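Local coordinates for uncharacterized protein (Burkholderia cenocepacia, PDB 6ANS), which is of unknown function but carries DUF1214 domain sequences and folds into paired beta sheets packed against long helices, at residues A114-R119 / I170-T175; P90-P95 / L191-T196; E79-F84 / A235-Q240. All blocks are in the same frame, centred on the assembly; numbering follows the deposited sequence. Where two conformers were deposited one is given.

All three contacts are largely buried, but interaction 1 sits farthest out, its centre about 21 Å from the centre of the chain, and one of its touching residues, Ala174, is exposed. Interaction 2 lies nearest the centre of the chain, about 11 Å between centres. These two share a sheet: strands 109-115 and 188-196 are neighbours in it, and Ala114 O meets Leu191 N. Interaction 3 instead joins helices 60-83 and 224-251, and its residues reach both others, Phe93 resting against Met80 and Arg115 against Phe84. Their chemistry differs accordingly: methyls plus a water at the sheet margin, hydrocarbon alone between loop and strand, and selenium against an aromatic ring between helices.

Interaction 1 (A114-R119 / I170-T175); sequences ARVDGR and IVLSAT
Val116 and Leu172 supply the apolar part of this contact. CG1 of Val116 lies 4.3 Å from CD2 of Leu172, one methyl against another at a relaxed van der Waals distance. Both side chains leave their backbones toward the opposite segment, and both also touch Tyr122. Leu172 goes on to reach Leu191 of strand 188-196, so the pair belongs to the hydrophobic layer between the antiparallel sheet containing 109-115 and the mixed sheet containing 167-173.

The polar part runs through a water. It donates to Gly118 O at 2.7 Å and accepts from Ala174 N at 2.9 Å, joining two backbones that make no direct hydrogen bond. Beside this bridge CB of Ala174 comes within 3.7 Å of Gly118 O.

Two turns shape the strand ends. Asp117 OD1 accepts Arg119 N at 2.9 Å in an Asx turn, with the N-H coming from above the carboxylate plane, 40° out of it. The same oxygen takes Arg119 NE at 3.1 Å on its syn lone pair, while Arg119 NH2 reaches OD2 of Asp117 at 3.0 Å. The guanidinium thus grips the carboxylate side-on, its chain bent back by a chi3 of -60°. Across the contact Ser173 OG accepts Thr175 N at 3.0 Å, an ST turn, and also bonds Glu121 OE2.

The Asp117-Arg119 salt bridge stays within 114-119, so what passes between the segments is hydrocarbon contact and one shared water, a modest link between separately braced turns.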
ATOM      1  N   ALA A 114     -13.908  -2.368   0.099  1.00 21.51           N
ATOM      2  CA  ALA A 114     -14.326  -0.980  -0.017  1.00 29.23           C
ATOM      3  C   ALA A 114     -15.230  -0.630   1.155  1.00 31.39           C
ATOM      4  O   ALA A 114     -16.123  -1.407   1.519  1.00 33.55           O
ATOM      5  CB  ALA A 114     -15.056  -0.713  -1.334  1.00 22.42           C
ATOM      6  N   ARG A 115     -14.999   0.547   1.730  1.00 29.15           N
ATOM      7  CA  ARG A 115     -15.927   1.090   2.708  1.00 25.63           C
ATOM      8  C   ARG A 115     -17.165   1.581   1.990  1.00 27.92           C
ATOM      9  O   ARG A 115     -17.075   2.254   0.964  1.00 27.50           O
ATOM     10  CB  ARG A 115     -15.304   2.244   3.494  1.00 28.74           C
ATOM     11  CG  ARG A 115     -14.151   1.856   4.395  1.00 37.72           C
ATOM     12  CD  ARG A 115     -14.610   0.917   5.501  1.00 36.02           C
ATOM     13  NE  ARG A 115     -15.363   1.572   6.562  1.00 29.99           N
ATOM     14  CZ  ARG A 115     -15.477   1.063   7.785  1.00 35.33           C
ATOM     15  NH1 ARG A 115     -14.883  -0.091   8.072  1.00 35.16           N
ATOM     16  NH2 ARG A 115     -16.181   1.691   8.720  1.00 28.57           N
ATOM     17  N   VAL A 116     -18.330   1.225   2.517  1.00 24.98           N
ATOM     18  CA  VAL A 116     -19.584   1.683   1.962  1.00 26.23           C
ATOM     19  C   VAL A 116     -20.446   2.168   3.125  1.00 33.16           C
ATOM     20  O   VAL A 116     -20.142   1.930   4.293  1.00 32.61           O
ATOM     21  CB  VAL A 116     -20.283   0.573   1.144  1.00 30.37           C
ATOM     22  CG1 VAL A 116     -19.440   0.180  -0.083  1.00 26.61           C
ATOM     23  CG2 VAL A 116     -20.510  -0.649   2.011  1.00 24.32           C
ATOM     24  N   ASP A 117     -21.522   2.867   2.783  1.00 36.98           N
ATOM     25  CA  ASP A 117     -22.543   3.312   3.723  1.00 28.64           C
ATOM     26  C   ASP A 117     -23.818   2.537   3.407  1.00 28.55           C
ATOM     27  O   ASP A 117     -24.397   2.704   2.327  1.00 28.72           O
ATOM     28  CB  ASP A 117     -22.770   4.818   3.580  1.00 35.72           C
ATOM     29  CG  ASP A 117     -23.738   5.388   4.601  1.00 37.41           C
ATOM     30  OD1 ASP A 117     -24.592   4.649   5.135  1.00 36.52           O
ATOM     31  OD2 ASP A 117     -23.661   6.614   4.837  1.00 41.57           O
ATOM     32  N   GLY A 118     -24.276   1.727   4.358  1.00 30.45           N
ATOM     33  CA  GLY A 118     -25.457   0.906   4.114  1.00 37.11           C
ATOM     34  C   GLY A 118     -26.730   1.685   3.826  1.00 40.21           C
ATOM     35  O   GLY A 118     -27.723   1.089   3.391  1.00 35.92           O
ATOM     36  N   ARG A 119     -26.731   2.990   4.054  1.00 36.71           N
ATOM     37  CA  ARG A 119     -27.898   3.797   3.741  1.00 36.00           C
ATOM     38  C   ARG A 119     -27.896   4.307   2.306  1.00 37.14           C
ATOM     39  O   ARG A 119     -28.869   4.936   1.885  1.00 33.92           O
ATOM     40  CB  ARG A 119     -27.982   4.975   4.712  1.00 38.68           C
ATOM     41  CG  ARG A 119     -28.076   4.550   6.181  1.00 46.55           C
ATOM     42  CD  ARG A 119     -27.816   5.727   7.099  1.00 42.04           C
ATOM     43  NE  ARG A 119     -26.485   6.289   6.888  1.00 47.67           N
ATOM     44  CZ  ARG A 119     -26.024   7.358   7.532  1.00 54.88           C
ATOM     45  NH1 ARG A 119     -26.794   7.981   8.418  1.00 61.53           N
ATOM     46  NH2 ARG A 119     -24.803   7.817   7.285  1.00 42.71           N
ATOM     47  N   ILE A 170     -23.236  -5.184 -10.580  1.00 36.89           N
ATOM     48  CA  ILE A 170     -23.674  -5.612  -9.257  1.00 29.98           C
ATOM     49  C   ILE A 170     -24.123  -4.391  -8.472  1.00 32.12           C
ATOM     50  O   ILE A 170     -23.408  -3.384  -8.433  1.00 30.00           O
ATOM     51  CB  ILE A 170     -22.552  -6.366  -8.523  1.00 33.14           C
ATOM     52  CG1 ILE A 170     -22.241  -7.668  -9.260  1.00 34.60           C
ATOM     53  CG2 ILE A 170     -22.900  -6.621  -7.073  1.00 29.66           C
ATOM     54  CD1 ILE A 170     -20.936  -8.255  -8.898  1.00 33.41           C
ATOM     55  N   VAL A 171     -25.299  -4.468  -7.842  1.00 28.97           N
ATOM     56  CA  VAL A 171     -25.833  -3.360  -7.064  0.73 30.36           C
ATOM     57  C   VAL A 171     -25.853  -3.745  -5.590  1.00 34.60           C
ATOM     58  O   VAL A 171     -26.350  -4.816  -5.217  1.00 36.19           O
ATOM     59  CB  VAL A 171     -27.228  -2.933  -7.544  0.73 30.72           C
ATOM     60  CG1 VAL A 171     -27.713  -1.755  -6.713  0.73 29.46           C
ATOM     61  CG2 VAL A 171     -27.181  -2.553  -9.005  0.73 31.58           C
ATOM     62  N   LEU A 172     -25.296  -2.873  -4.765  1.00 27.29           N
ATOM     63  CA  LEU A 172     -25.323  -2.989  -3.320  1.00 27.33           C
ATOM     64  C   LEU A 172     -26.413  -2.046  -2.828  1.00 29.48           C
ATOM     65  O   LEU A 172     -26.387  -0.851  -3.141  1.00 34.40           O
ATOM     66  CB  LEU A 172     -23.963  -2.607  -2.732  1.00 25.06           C
ATOM     67  CG  LEU A 172     -22.812  -3.610  -2.650  1.00 33.32           C
ATOM     68  CD1 LEU A 172     -22.637  -4.405  -3.910  1.00 30.72           C
ATOM     69  CD2 LEU A 172     -21.493  -2.858  -2.293  1.00 30.37           C
ATOM     70  N   SER A 173     -27.368  -2.571  -2.072  1.00 30.07           N
ATOM     71  CA  SER A 173     -28.433  -1.704  -1.594  1.00 31.56           C
ATOM     72  C   SER A 173     -29.161  -2.369  -0.437  1.00 33.24           C
ATOM     73  O   SER A 173     -29.294  -3.595  -0.391  1.00 28.64           O
ATOM     74  CB  SER A 173     -29.426  -1.374  -2.715  1.00 29.79           C
ATOM     75  OG  SER A 173     -30.364  -0.412  -2.273  1.00 41.62           O
ATOM     76  N   ALA A 174     -29.633  -1.544   0.497  1.00 32.60           N
ATOM     77  CA  ALA A 174     -30.565  -2.067   1.483  1.00 30.58           C
ATOM     78  C   ALA A 174     -31.953  -2.248   0.883  1.00 37.25           C
ATOM     79  O   ALA A 174     -32.770  -2.982   1.445  1.00 35.86           O
ATOM     80  CB  ALA A 174     -30.625  -1.148   2.704  1.00 33.52           C
ATOM     81  N   THR A 175     -32.226  -1.599  -0.242  1.00 32.36           N
ATOM     82  CA  THR A 175     -33.482  -1.729  -0.958  1.00 33.73           C
ATOM     83  C   THR A 175     -33.380  -2.850  -1.988  1.00 33.28           C
ATOM     84  O   THR A 175     -32.410  -2.892  -2.749  1.00 32.26           O
ATOM     85  CB  THR A 175     -33.851  -0.421  -1.648  1.00 41.03           C
ATOM     86  OG1 THR A 175     -33.918   0.625  -0.673  1.00 50.66           O
ATOM     87  CG2 THR A 175     -35.213  -0.539  -2.315  1.00 40.71           C
TER
HETATM   88  O   HOH W   1     -28.998   1.277   1.042  1.00 26.25           O

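Interaction 2 (P90-P95 / L191-T196); sequences PGFFSP and LLVRQT. With PO4 (phosphate ion), chain E.
Phe92 is the first residue of 90-95 to touch the strand, and it does so with the far end of its ring. The CA-CB bond does not aim at 191-196; with CG beside the backbone N and anti to the carbonyl carbon (chi1 -74°), the ring swings round until CE1 and CZ come up against two side chains. CD2 of Leu191 arrives at the ring edge, near its plane, 3.8 Å from Phe92 CE1. CG2 of Val193 approaches obliquely, also 3.8 Å from Phe92 CE1, the two side chains crossing at about a right angle. Leu191 and Val193 are two apart in an extended strand, so their side chains leave it on the same side and both meet the ring end. Phe92 also rests on Leu208 and Ile210 of strand 207-212, which places it between the two four-stranded sheets of this half of the chain, one antiparallel and one mixed.

Phe93 turns the other way. Its ring meets that of Tyr113 at about 45°, and its backbone bonds to the same residue, tying the loop to edge strand 109-115.

Pro95 closes the segment on the opposite side of strand 188-196. Leu192 starts away from the loop, but its end bends back, bringing CD1 to 4.1 Å from Pro95 CG. On that side of the strand, Arg194 extends its chain to a phosphate, probably from the crystallisation liquor. Arg194 NE bonds phosphate O3 at 2.7 Å and NH2 bonds O4 at 3.0 Å, with the phosphorus in the guanidinium plane. Tyr111, Tyr278 and Arg366 also hydrogen-bond this anion, and Arg194 NH2 also bonds Gly271 O.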
ATOM      1  N   PRO A  90     -16.363   5.676  -2.714  1.00 30.43           N
ATOM      2  CA  PRO A  90     -15.758   4.384  -2.394  1.00 30.02           C
ATOM      3  C   PRO A  90     -14.639   4.051  -3.372  1.00 32.38           C
ATOM      4  O   PRO A  90     -14.635   4.486  -4.527  1.00 29.68           O
ATOM      5  CB  PRO A  90     -16.930   3.409  -2.531  1.00 26.23           C
ATOM      6  CG  PRO A  90     -17.819   4.042  -3.570  1.00 25.48           C
ATOM      7  CD  PRO A  90     -17.715   5.535  -3.278  1.00 27.40           C
ATOM      8  N   GLY A  91     -13.692   3.252  -2.893  1.00 29.39           N
ATOM      9  CA  GLY A  91     -12.670   2.686  -3.752  1.00 31.47           C
ATOM     10  C   GLY A  91     -12.130   1.423  -3.127  1.00 29.21           C
ATOM     11  O   GLY A  91     -12.131   1.272  -1.903  1.00 25.47           O
ATOM     12  N   PHE A  92     -11.711   0.492  -3.974  1.00 21.35           N
ATOM     13  CA  PHE A  92     -11.122  -0.748  -3.497  1.00 23.72           C
ATOM     14  C   PHE A  92      -9.680  -0.548  -3.030  1.00 25.95           C
ATOM     15  O   PHE A  92      -8.911   0.213  -3.624  1.00 25.50           O
ATOM     16  CB  PHE A  92     -11.167  -1.810  -4.601  1.00 23.34           C
ATOM     17  CG  PHE A  92     -12.536  -2.391  -4.834  1.00 26.92           C
ATOM     18  CD1 PHE A  92     -13.210  -3.052  -3.807  1.00 23.13           C
ATOM     19  CD2 PHE A  92     -13.144  -2.294  -6.071  1.00 30.02           C
ATOM     20  CE1 PHE A  92     -14.474  -3.600  -4.018  1.00 24.34           C
ATOM     21  CE2 PHE A  92     -14.408  -2.836  -6.292  1.00 24.54           C
ATOM     22  CZ  PHE A  92     -15.072  -3.488  -5.261  1.00 26.86           C
ATOM     23  N   PHE A  93      -9.316  -1.246  -1.960  1.00 22.82           N
ATOM     24  CA  PHE A  93      -7.921  -1.485  -1.628  1.00 24.32           C
ATOM     25  C   PHE A  93      -7.847  -2.933  -1.168  1.00 21.71           C
ATOM     26  O   PHE A  93      -8.869  -3.591  -0.993  1.00 20.14           O
ATOM     27  CB  PHE A  93      -7.405  -0.518  -0.545  1.00 19.17           C
ATOM     28  CG  PHE A  93      -8.029  -0.755   0.803  1.00 23.84           C
ATOM     29  CD1 PHE A  93      -9.279  -0.227   1.106  1.00 25.50           C
ATOM     30  CD2 PHE A  93      -7.377  -1.528   1.757  1.00 20.85           C
ATOM     31  CE1 PHE A  93      -9.869  -0.452   2.343  1.00 24.68           C
ATOM     32  CE2 PHE A  93      -7.967  -1.765   3.012  1.00 21.97           C
ATOM     33  CZ  PHE A  93      -9.220  -1.228   3.294  1.00 27.22           C
ATOM     34  N   SER A  94      -6.635  -3.428  -0.944  1.00 23.24           N
ATOM     35  CA  SER A  94      -6.441  -4.819  -0.564  0.54 25.10           C
ATOM     36  C   SER A  94      -6.219  -4.911   0.935  1.00 25.35           C
ATOM     37  O   SER A  94      -5.204  -4.414   1.422  1.00 20.24           O
ATOM     38  CB  SER A  94      -5.243  -5.400  -1.317  0.54 25.46           C
ATOM     39  OG  SER A  94      -4.832  -6.625  -0.741  0.54 30.26           O
ATOM     40  N   PRO A  95      -7.125  -5.535   1.711  1.00 22.70           N
ATOM     41  CA  PRO A  95      -6.917  -5.650   3.158  1.00 22.48           C
ATOM     42  C   PRO A  95      -6.001  -6.794   3.567  1.00 26.69           C
ATOM     43  O   PRO A  95      -5.804  -7.009   4.768  1.00 24.15           O
ATOM     44  CB  PRO A  95      -8.348  -5.880   3.687  1.00 22.66           C
ATOM     45  CG  PRO A  95      -8.985  -6.701   2.596  1.00 20.52           C
ATOM     46  CD  PRO A  95      -8.377  -6.190   1.288  1.00 22.73           C
ATOM     47  N   LEU A 191     -17.659  -3.789   1.850  1.00 24.09           N
ATOM     48  CA  LEU A 191     -17.801  -4.832   0.854  1.00 21.44           C
ATOM     49  C   LEU A 191     -16.473  -5.567   0.770  1.00 30.70           C
ATOM     50  O   LEU A 191     -15.427  -4.946   0.546  1.00 28.39           O
ATOM     51  CB  LEU A 191     -18.181  -4.251  -0.506  1.00 21.68           C
ATOM     52  CG  LEU A 191     -17.981  -5.234  -1.666  1.00 26.87           C
ATOM     53  CD1 LEU A 191     -19.028  -6.354  -1.628  1.00 23.28           C
ATOM     54  CD2 LEU A 191     -17.997  -4.494  -2.995  1.00 22.43           C
ATOM     55  N   LEU A 192     -16.513  -6.884   0.942  1.00 25.39           N
ATOM     56  CA  LEU A 192     -15.304  -7.695   0.914  1.00 27.48           C
ATOM     57  C   LEU A 192     -15.396  -8.668  -0.249  1.00 20.41           C
ATOM     58  O   LEU A 192     -16.270  -9.541  -0.264  1.00 24.79           O
ATOM     59  CB  LEU A 192     -15.107  -8.440   2.237  1.00 20.56           C
ATOM     60  CG  LEU A 192     -13.837  -9.287   2.291  1.00 25.92           C
ATOM     61  CD1 LEU A 192     -12.590  -8.463   1.911  1.00 23.30           C
ATOM     62  CD2 LEU A 192     -13.709  -9.892   3.678  1.00 20.81           C
ATOM     63  N   VAL A 193     -14.503  -8.510  -1.219  1.00 21.73           N
ATOM     64  CA  VAL A 193     -14.493  -9.324  -2.426  1.00 20.57           C
ATOM     65  C   VAL A 193     -13.379 -10.347  -2.294  1.00 31.31           C
ATOM     66  O   VAL A 193     -12.246  -9.993  -1.936  1.00 26.57           O
ATOM     67  CB  VAL A 193     -14.284  -8.465  -3.682  1.00 20.85           C
ATOM     68  CG1 VAL A 193     -14.355  -9.349  -4.958  1.00 21.33           C
ATOM     69  CG2 VAL A 193     -15.250  -7.296  -3.732  1.00 21.00           C
ATOM     70  N   ARG A 194     -13.689 -11.608  -2.595  1.00 20.89           N
ATOM     71  CA  ARG A 194     -12.677 -12.655  -2.701  1.00 25.59           C
ATOM     72  C   ARG A 194     -12.574 -13.122  -4.145  1.00 25.02           C
ATOM     73  O   ARG A 194     -13.570 -13.544  -4.745  1.00 28.56           O
ATOM     74  CB  ARG A 194     -12.991 -13.840  -1.794  1.00 21.42           C
ATOM     75  CG  ARG A 194     -12.814 -13.535  -0.317  1.00 25.14           C
ATOM     76  CD  ARG A 194     -13.294 -14.695   0.502  1.00 23.53           C
ATOM     77  NE  ARG A 194     -12.978 -14.575   1.916  1.00 25.84           N
ATOM     78  CZ  ARG A 194     -13.699 -13.866   2.785  1.00 29.55           C
ATOM     79  NH1 ARG A 194     -14.767 -13.174   2.375  1.00 21.34           N
ATOM     80  NH2 ARG A 194     -13.351 -13.851   4.068  1.00 23.37           N
ATOM     81  N   GLN A 195     -11.374 -13.046  -4.700  1.00 22.75           N
ATOM     82  CA  GLN A 195     -11.050 -13.740  -5.939  1.00 22.84           C
ATOM     83  C   GLN A 195     -10.077 -14.858  -5.589  1.00 27.71           C
ATOM     84  O   GLN A 195      -8.948 -14.592  -5.157  1.00 25.69           O
ATOM     85  CB  GLN A 195     -10.462 -12.787  -6.977  1.00 23.13           C
ATOM     86  CG  GLN A 195     -11.210 -11.455  -7.096  1.00 25.28           C
ATOM     87  CD  GLN A 195     -10.916 -10.786  -8.431  1.00 28.04           C
ATOM     88  OE1 GLN A 195     -10.569 -11.470  -9.392  1.00 31.52           O
ATOM     89  NE2 GLN A 195     -11.081  -9.460  -8.509  1.00 31.84           N
ATOM     90  N   THR A 196     -10.501 -16.102  -5.779  1.00 23.97           N
ATOM     91  CA  THR A 196      -9.713 -17.249  -5.355  1.00 24.58           C
ATOM     92  C   THR A 196      -9.147 -17.942  -6.585  1.00 26.74           C
ATOM     93  O   THR A 196      -9.902 -18.428  -7.435  1.00 27.32           O
ATOM     94  CB  THR A 196     -10.557 -18.223  -4.533  1.00 26.60           C
ATOM     95  OG1 THR A 196     -11.114 -17.535  -3.412  1.00 24.55           O
ATOM     96  CG2 THR A 196      -9.689 -19.378  -4.036  1.00 31.71           C
TER
HETATM   97  P   PO4 E 401     -10.743 -16.547   4.017  1.00 22.15           P
HETATM   98  O1  PO4 E 401     -10.988 -17.878   3.349  1.00 27.04           O
HETATM   99  O2  PO4 E 401      -9.462 -16.667   4.780  1.00 21.12           O
HETATM  100  O3  PO4 E 401     -10.661 -15.428   3.009  1.00 24.84           O
HETATM  101  O4  PO4 E 401     -11.911 -16.295   4.937  1.00 24.24           O

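Interaction 3 (E79-F84 / A235-Q240); sequences EMHVEF and AQFVEQ
Met80, present as selenomethionine, meets Phe237 in a Met-aromatic contact that joins helix 60-83 near its C-terminal end to the middle of helix 224-251. The backbones stay well apart here, with the nearest CA atoms, those of His81 and Phe237, separated by 9.0 Å, and side chains bridge the distance.

From CB, which points toward the other helix, the chain runs straight out: CG lies anti to the backbone N (chi1 -178°). CG itself sits 3.7 Å above the plane of the His81 ring, over its centre, so the neighbouring imidazole is backed on one face by the methylene of Met80. Next comes selenium. SE is 3.5 Å from Phe237 CE1 and 4.1 Å from the centroid of that ring, at 36° from the ring normal, an oblique approach. The chain then bends at chi3 (-66°), which carries the terminal methyl along the ring: CE ends 3.8 Å from Phe237 CE1 and equally near its CZ. Beyond the pair, Met80 also touches Tyr113 and Arg115 of strand 109-115, so the thread of contacts continues from the helices into the sheet.

Phe237 answers with its ring pushed out from its own helix, CG likewise anti to the backbone N, and leans in addition on Ala77 and Ile102. His81 comes to the same ring from beside Met80, the His81 and Phe237 side chains crossing at about a right angle; its NE2 also makes a weak hydrogen bond to Glu144 OE1. Met80 and His81 sit within the wide pi-type turn that ends helix 60-83, where Phe84 N bonds Glu79 O at 2.8 Å. On the imidazole side, Phe237 CD1 lies at the edge of the His81 ring, near its plane and 4.2 Å from His81 NE2.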
ATOM      1  N   GLU A  79      -5.582   2.659   5.433  1.00 21.79           N
ATOM      2  CA  GLU A  79      -6.337   2.637   4.186  1.00 25.99           C
ATOM      3  C   GLU A  79      -7.813   2.427   4.468  1.00 27.11           C
ATOM      4  O   GLU A  79      -8.677   3.103   3.883  1.00 20.17           O
ATOM      5  CB  GLU A  79      -5.793   1.538   3.268  1.00 18.61           C
ATOM      6  CG  GLU A  79      -4.367   1.841   2.725  1.00 23.66           C
ATOM      7  CD  GLU A  79      -3.801   0.729   1.830  1.00 33.83           C
ATOM      8  OE1 GLU A  79      -4.566  -0.139   1.370  1.00 43.70           O
ATOM      9  OE2 GLU A  79      -2.576   0.716   1.593  1.00 42.52           O
HETATM   10  N   MSE A  80      -8.110   1.504   5.375  1.00 21.79           N
HETATM   11  CA  MSE A  80      -9.464   1.192   5.761  1.00 24.68           C
HETATM   12  C   MSE A  80     -10.205   2.386   6.338  1.00 26.66           C
HETATM   13  O   MSE A  80     -11.318   2.672   5.932  1.00 23.38           O
HETATM   14  CB  MSE A  80      -9.463   0.059   6.780  1.00 19.70           C
HETATM   15  CG  MSE A  80     -10.863  -0.356   7.205  1.00 29.37           C
HETATM   16 SE   MSE A  80     -10.768  -1.866   8.450  1.00 41.85          SE
HETATM   17  CE  MSE A  80     -10.053  -3.282   7.256  1.00 26.60           C
ATOM     18  N   HIS A  81      -9.573   3.099   7.274  1.00 23.46           N
ATOM     19  CA  HIS A  81     -10.297   4.063   8.088  1.00 25.41           C
ATOM     20  C   HIS A  81      -9.946   5.512   7.821  1.00 26.21           C
ATOM     21  O   HIS A  81     -10.671   6.385   8.290  1.00 30.04           O
ATOM     22  CB  HIS A  81     -10.071   3.775   9.575  1.00 23.48           C
ATOM     23  CG  HIS A  81     -10.748   2.528  10.038  1.00 21.17           C
ATOM     24  ND1 HIS A  81     -12.119   2.392  10.036  1.00 21.89           N
ATOM     25  CD2 HIS A  81     -10.251   1.357  10.504  1.00 24.51           C
ATOM     26  CE1 HIS A  81     -12.441   1.199  10.511  1.00 27.22           C
ATOM     27  NE2 HIS A  81     -11.327   0.553  10.803  1.00 24.07           N
ATOM     28  N   VAL A  82      -8.878   5.800   7.076  1.00 27.55           N
ATOM     29  CA  VAL A  82      -8.492   7.171   6.764  1.00 23.22           C
ATOM     30  C   VAL A  82      -8.546   7.445   5.261  1.00 27.89           C
ATOM     31  O   VAL A  82      -9.210   8.380   4.822  1.00 30.09           O
ATOM     32  CB  VAL A  82      -7.103   7.511   7.343  1.00 23.92           C
ATOM     33  CG1 VAL A  82      -6.597   8.834   6.785  1.00 21.28           C
ATOM     34  CG2 VAL A  82      -7.197   7.576   8.864  1.00 20.68           C
ATOM     35  N   GLU A  83      -7.885   6.607   4.452  1.00 25.99           N
ATOM     36  CA  GLU A  83      -7.730   6.941   3.038  1.00 23.97           C
ATOM     37  C   GLU A  83      -8.922   6.518   2.181  1.00 27.85           C
ATOM     38  O   GLU A  83      -9.292   7.245   1.254  1.00 31.92           O
ATOM     39  CB  GLU A  83      -6.442   6.316   2.477  1.00 19.78           C
ATOM     40  CG  GLU A  83      -5.174   6.817   3.153  1.00 23.93           C
ATOM     41  CD  GLU A  83      -4.958   8.318   2.973  1.00 28.81           C
ATOM     42  OE1 GLU A  83      -5.594   8.918   2.078  1.00 26.73           O
ATOM     43  OE2 GLU A  83      -4.139   8.894   3.718  1.00 26.89           O
ATOM     44  N   PHE A  84      -9.524   5.357   2.448  1.00 30.33           N
ATOM     45  CA  PHE A  84     -10.615   4.822   1.628  1.00 29.54           C
ATOM     46  C   PHE A  84     -11.892   4.641   2.441  1.00 33.77           C
ATOM     47  O   PHE A  84     -12.575   3.625   2.320  1.00 30.87           O
ATOM     48  CB  PHE A  84     -10.232   3.493   0.971  1.00 27.17           C
ATOM     49  CG  PHE A  84      -9.077   3.599   0.037  1.00 31.08           C
ATOM     50  CD1 PHE A  84      -9.276   3.942  -1.293  1.00 32.60           C
ATOM     51  CD2 PHE A  84      -7.777   3.409   0.495  1.00 26.03           C
ATOM     52  CE1 PHE A  84      -8.194   4.069  -2.166  1.00 32.42           C
ATOM     53  CE2 PHE A  84      -6.681   3.550  -0.366  1.00 26.08           C
ATOM     54  CZ  PHE A  84      -6.894   3.878  -1.704  1.00 32.57           C
ATOM     55  N   ALA A 235      -6.169   3.174  14.833  1.00 23.35           N
ATOM     56  CA  ALA A 235      -5.344   2.730  15.959  1.00 25.46           C
ATOM     57  C   ALA A 235      -6.012   1.590  16.705  1.00 27.07           C
ATOM     58  O   ALA A 235      -5.354   0.615  17.084  1.00 22.46           O
ATOM     59  CB  ALA A 235      -5.058   3.897  16.926  1.00 20.82           C
ATOM     60  N   GLN A 236      -7.324   1.700  16.931  1.00 22.15           N
ATOM     61  CA  GLN A 236      -8.037   0.655  17.658  1.00 20.74           C
ATOM     62  C   GLN A 236      -8.149  -0.627  16.841  1.00 24.61           C
ATOM     63  O   GLN A 236      -8.228  -1.715  17.421  1.00 24.99           O
ATOM     64  CB  GLN A 236      -9.414   1.171  18.089  1.00 21.54           C
ATOM     65  CG  GLN A 236      -9.343   2.051  19.349  1.00 33.18           C
ATOM     66  CD  GLN A 236     -10.364   3.169  19.345  1.00 51.71           C
ATOM     67  OE1 GLN A 236     -11.347   3.127  18.595  1.00 42.68           O
ATOM     68  NE2 GLN A 236     -10.154   4.171  20.210  1.00 55.66           N
ATOM     69  N   PHE A 237      -8.144  -0.516  15.507  1.00 25.64           N
ATOM     70  CA  PHE A 237      -8.087  -1.699  14.650  1.00 28.29           C
ATOM     71  C   PHE A 237      -6.820  -2.513  14.902  1.00 23.74           C
ATOM     72  O   PHE A 237      -6.877  -3.746  14.966  1.00 26.43           O
ATOM     73  CB  PHE A 237      -8.174  -1.281  13.179  1.00 24.61           C
ATOM     74  CG  PHE A 237      -8.203  -2.437  12.199  1.00 27.48           C
ATOM     75  CD1 PHE A 237      -9.418  -3.002  11.798  1.00 21.24           C
ATOM     76  CD2 PHE A 237      -7.018  -2.942  11.663  1.00 21.75           C
ATOM     77  CE1 PHE A 237      -9.449  -4.058  10.879  1.00 29.54           C
ATOM     78  CE2 PHE A 237      -7.035  -4.001  10.753  1.00 28.08           C
ATOM     79  CZ  PHE A 237      -8.256  -4.563  10.352  1.00 22.98           C
ATOM     80  N   VAL A 238      -5.666  -1.850  15.025  1.00 24.15           N
ATOM     81  CA  VAL A 238      -4.417  -2.570  15.284  1.00 24.10           C
ATOM     82  C   VAL A 238      -4.508  -3.333  16.597  1.00 23.71           C
ATOM     83  O   VAL A 238      -4.207  -4.534  16.670  1.00 27.12           O
ATOM     84  CB  VAL A 238      -3.217  -1.604  15.310  1.00 24.50           C
ATOM     85  CG1 VAL A 238      -1.965  -2.363  15.732  1.00 19.69           C
ATOM     86  CG2 VAL A 238      -3.013  -0.965  13.962  1.00 22.85           C
ATOM     87  N   GLU A 239      -4.934  -2.647  17.654  1.00 22.62           N
ATOM     88  CA  GLU A 239      -4.998  -3.285  18.965  1.00 27.01           C
ATOM     89  C   GLU A 239      -6.004  -4.425  18.978  1.00 21.30           C
ATOM     90  O   GLU A 239      -5.698  -5.529  19.446  1.00 23.98           O
ATOM     91  CB  GLU A 239      -5.356  -2.259  20.039  1.00 26.37           C
ATOM     92  CG  GLU A 239      -5.525  -2.875  21.429  1.00 26.10           C
ATOM     93  CD  GLU A 239      -5.365  -1.856  22.536  1.00 37.32           C
ATOM     94  OE1 GLU A 239      -6.170  -0.899  22.547  1.00 35.73           O
ATOM     95  OE2 GLU A 239      -4.471  -2.027  23.406  1.00 35.42           O
ATOM     96  N   GLN A 240      -7.211  -4.184  18.449  1.00 22.42           N
ATOM     97  CA  GLN A 240      -8.265  -5.202  18.532  1.00 23.89           C
ATOM     98  C   GLN A 240      -8.004  -6.380  17.598  1.00 24.60           C
ATOM     99  O   GLN A 240      -8.304  -7.527  17.946  1.00 24.10           O
ATOM    100  CB  GLN A 240      -9.639  -4.598  18.232  1.00 25.68           C
ATOM    101  CG  GLN A 240     -10.119  -3.564  19.236  1.00 23.65           C
ATOM    102  CD  GLN A 240     -10.156  -4.107  20.652  1.00 29.72           C
ATOM    103  OE1 GLN A 240     -10.625  -5.226  20.894  1.00 26.82           O
ATOM    104  NE2 GLN A 240      -9.660  -3.315  21.599  1.00 29.51           N
TER